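Local coordinates for protein levoglucosan dehydrogenase (Pseudarthrobacter phenanthrenivorans, PDB 6A3F) that catalyses the NAD(+)-dependent oxidation of levoglucosan to 3-dehydrolevoglucosan, working as a homotetramer of the Gfo/Idh/MocA family, at residues Y181-S186 against G208-H213. Numbering follows the deposited sequence.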
ATOM      1  N   TYR B 181      15.827   4.937  -9.176  1.00 16.35           N
ATOM      2  CA  TYR B 181      15.176   6.158  -9.519  1.00 17.64           C
ATOM      3  C   TYR B 181      14.490   5.902 -10.866  1.00 16.65           C
ATOM      4  O   TYR B 181      15.135   5.875 -11.912  1.00 19.70           O
ATOM      5  CB  TYR B 181      16.148   7.330  -9.550  1.00 18.44           C
ATOM      6  CG  TYR B 181      15.541   8.709  -9.460  1.00 18.29           C
ATOM      7  CD1 TYR B 181      14.319   9.032 -10.027  1.00 18.19           C
ATOM      8  CD2 TYR B 181      16.216   9.713  -8.807  1.00 18.83           C
ATOM      9  CE1 TYR B 181      13.779  10.313  -9.913  1.00 18.06           C
ATOM     10  CE2 TYR B 181      15.710  11.000  -8.724  1.00 19.60           C
ATOM     11  CZ  TYR B 181      14.500  11.318  -9.308  1.00 18.75           C
ATOM     12  OH  TYR B 181      14.053  12.611  -9.166  1.00 20.04           O
ATOM     13  N   LEU B 182      13.203   5.638 -10.805  1.00 16.37           N
ATOM     14  CA  LEU B 182      12.438   5.273 -12.026  1.00 18.33           C
ATOM     15  C   LEU B 182      11.488   6.436 -12.398  1.00 19.41           C
ATOM     16  O   LEU B 182      10.773   6.986 -11.552  1.00 18.27           O
ATOM     17  CB  LEU B 182      11.665   3.984 -11.773  1.00 20.21           C
ATOM     18  CG  LEU B 182      12.428   2.791 -11.160  1.00 16.70           C
ATOM     19  CD1 LEU B 182      11.531   1.573 -11.101  1.00 16.74           C
ATOM     20  CD2 LEU B 182      13.663   2.447 -11.989  1.00 18.56           C
ATOM     21  N   GLN B 183      11.452   6.748 -13.696  1.00 19.27           N
ATOM     22  CA  GLN B 183      10.673   7.844 -14.235  1.00 19.62           C
ATOM     23  C   GLN B 183      10.141   7.437 -15.603  1.00 20.35           C
ATOM     24  O   GLN B 183      10.612   6.429 -16.182  1.00 19.48           O
ATOM     25  CB  GLN B 183      11.512   9.103 -14.433  1.00 21.23           C
ATOM     26  CG  GLN B 183      12.041   9.735 -13.156  1.00 19.99           C
ATOM     27  CD  GLN B 183      12.599  11.122 -13.373  1.00 22.62           C
ATOM     28  OE1 GLN B 183      13.529  11.309 -14.184  1.00 21.57           O
ATOM     29  NE2 GLN B 183      12.110  12.107 -12.587  1.00 20.82           N
ATOM     30  N   ASP B 184       9.185   8.234 -16.090  1.00 18.35           N
ATOM     31  CA  ASP B 184       8.561   7.990 -17.420  1.00 16.96           C
ATOM     32  C   ASP B 184       8.350   9.271 -18.194  1.00 17.28           C
ATOM     33  O   ASP B 184       7.663   9.213 -19.242  1.00 20.13           O
ATOM     34  CB  ASP B 184       7.305   7.179 -17.321  1.00 18.87           C
ATOM     35  CG  ASP B 184       6.175   7.919 -16.696  1.00 18.43           C
ATOM     36  OD1 ASP B 184       6.355   9.113 -16.384  1.00 19.42           O
ATOM     37  OD2 ASP B 184       5.171   7.247 -16.476  1.00 19.55           O
ATOM     38  N   TRP B 185       8.935  10.397 -17.756  1.00 17.25           N
ATOM     39  CA  TRP B 185       8.533  11.671 -18.394  1.00 21.33           C
ATOM     40  C   TRP B 185       8.987  11.680 -19.868  1.00 23.26           C
ATOM     41  O   TRP B 185       8.384  12.381 -20.654  1.00 24.76           O
ATOM     42  CB  TRP B 185       9.073  12.902 -17.667  1.00 22.83           C
ATOM     43  CG  TRP B 185      10.566  12.960 -17.577  1.00 24.29           C
ATOM     44  CD1 TRP B 185      11.353  12.465 -16.569  1.00 22.56           C
ATOM     45  CD2 TRP B 185      11.452  13.613 -18.494  1.00 24.81           C
ATOM     46  NE1 TRP B 185      12.665  12.696 -16.846  1.00 24.72           N
ATOM     47  CE2 TRP B 185      12.762  13.378 -18.023  1.00 25.16           C
ATOM     48  CE3 TRP B 185      11.280  14.265 -19.724  1.00 26.92           C
ATOM     49  CZ2 TRP B 185      13.882  13.872 -18.678  1.00 25.73           C
ATOM     50  CZ3 TRP B 185      12.388  14.751 -20.380  1.00 28.22           C
ATOM     51  CH2 TRP B 185      13.675  14.562 -19.855  1.00 26.73           C
ATOM     52  N   SER B 186      10.049  10.976 -20.209  1.00 20.54           N
ATOM     53  CA  SER B 186      10.515  10.979 -21.646  1.00 24.08           C
ATOM     54  C   SER B 186      10.183   9.655 -22.344  1.00 24.15           C
ATOM     55  O   SER B 186      10.757   9.296 -23.391  1.00 26.91           O
ATOM     56  CB  SER B 186      11.986  11.309 -21.728  1.00 24.83           C
ATOM     57  OG  SER B 186      12.769  10.346 -21.041  1.00 21.09           O
ATOM     58  N   GLY B 208      23.656  10.725 -15.015  1.00 23.64           N
ATOM     59  CA  GLY B 208      23.959  11.988 -14.374  1.00 22.88           C
ATOM     60  C   GLY B 208      22.741  12.686 -13.771  1.00 21.38           C
ATOM     61  O   GLY B 208      22.866  13.473 -12.818  1.00 23.86           O
ATOM     62  N   ASP B 209      21.598  12.546 -14.429  1.00 21.05           N
ATOM     63  CA  ASP B 209      20.415  13.292 -14.063  1.00 22.10           C
ATOM     64  C   ASP B 209      19.718  12.704 -12.812  1.00 23.70           C
ATOM     65  O   ASP B 209      19.295  13.473 -11.915  1.00 23.09           O
ATOM     66  CB  ASP B 209      19.419  13.322 -15.223  1.00 22.50           C
ATOM     67  CG  ASP B 209      18.284  14.299 -15.017  1.00 24.22           C
ATOM     68  OD1 ASP B 209      18.482  15.290 -14.310  1.00 23.74           O
ATOM     69  OD2 ASP B 209      17.197  14.077 -15.596  1.00 21.70           O
ATOM     70  N   ILE B 210      19.589  11.381 -12.770  1.00 22.20           N
ATOM     71  CA  ILE B 210      18.757  10.778 -11.692  1.00 20.55           C
ATOM     72  C   ILE B 210      19.532   9.709 -10.929  1.00 22.41           C
ATOM     73  O   ILE B 210      19.374   9.602  -9.711  1.00 21.20           O
ATOM     74  CB  ILE B 210      17.390  10.297 -12.193  1.00 19.30           C
ATOM     75  CG1 ILE B 210      17.478   9.392 -13.417  1.00 18.35           C
ATOM     76  CG2 ILE B 210      16.477  11.505 -12.402  1.00 19.00           C
ATOM     77  CD1 ILE B 210      16.150   8.764 -13.852  1.00 17.52           C
ATOM     78  N   ALA B 211      20.411   8.948 -11.555  1.00 21.42           N
ATOM     79  CA  ALA B 211      21.145   7.993 -10.713  1.00 21.04           C
ATOM     80  C   ALA B 211      22.026   8.695  -9.683  1.00 20.98           C
ATOM     81  O   ALA B 211      22.254   8.137  -8.607  1.00 19.80           O
ATOM     82  CB  ALA B 211      21.940   7.052 -11.576  1.00 20.76           C
ATOM     83  N   THR B 212      22.560   9.891  -9.986  1.00 19.65           N
ATOM     84  CA  THR B 212      23.422  10.597  -9.033  1.00 21.10           C
ATOM     85  C   THR B 212      22.672  10.863  -7.718  1.00 21.15           C
ATOM     86  O   THR B 212      23.300  10.858  -6.660  1.00 19.97           O
ATOM     87  CB  THR B 212      23.979  11.885  -9.642  1.00 21.15           C
ATOM     88  OG1 THR B 212      22.844  12.614 -10.100  1.00 21.22           O
ATOM     89  CG2 THR B 212      24.939  11.643 -10.804  1.00 21.32           C
ATOM     90  N   HIS B 213      21.357  11.121  -7.780  1.00 20.20           N
ATOM     91  CA  HIS B 213      20.568  11.312  -6.536  1.00 21.44           C
ATOM     92  C   HIS B 213      20.634  10.047  -5.663  1.00 19.81           C
ATOM     93  O   HIS B 213      20.794  10.095  -4.416  1.00 20.61           O
ATOM     94  CB  HIS B 213      19.116  11.683  -6.873  1.00 20.23           C
ATOM     95  CG  HIS B 213      18.913  13.067  -7.371  1.00 17.62           C
ATOM     96  ND1 HIS B 213      19.246  14.139  -6.632  1.00 18.78           N
ATOM     97  CD2 HIS B 213      18.331  13.538  -8.516  1.00 17.08           C
ATOM     98  CE1 HIS B 213      18.921  15.240  -7.309  1.00 19.27           C
ATOM     99  NE2 HIS B 213      18.356  14.900  -8.472  1.00 18.58           N
TER
HETATM  100  O   HOH W   1      15.633  11.965 -15.798  1.00 20.71           O
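Ile210 sits over one face of the Tyr181 ring, and its side chain can be followed outward from there. Its CB rests 3.6 Å from Tyr181 CD2, near the root of the phenol. From CB the two branches part. CG2 swings over the middle of the ring in a CH-pi contact, 3.7 Å from the centroid of Tyr181 and only 10° off the ring normal, and this same methyl touches Gln183 OE1 at 3.5 Å. CG1 lies between the backbone N and the carbonyl carbon (chi1 51°), and from it the chain extends to CD1, which lies 3.6 Å from the backbone O of Tyr181 and also against Gln183 OE1. Farther along the helix, His213 borders the phenol: its CB lies at the ring edge, in plane, while the two rings meet rim to rim with planes at 38°, His213 CD2 being 3.7 Å from Tyr181 CE2. The phenol OH is hydrogen-bonded to Asn293.

On the other side of Ile210 the link is polar. Water 1 donates to Gln183 OE1 (2.7 Å) and to Asp209 OD2 (2.6 Å), and OE1 also receives a weak bond from Trp185 NE1. Asp209 also forms salt bridges with Lys124 and Arg286. Gln183, Asp209 and His213 all bind levoglucosan, so the CH-pi contact of Ile210 with Tyr181 is flanked by substrate-binding residues. In the C-terminal alpha/beta domain, helix 206-221 thus packs on the mixed sheet beside strand 174-182, which runs between strands 279-285 and 294-301, with Ile210 also touching Ala284 of strand 279-285.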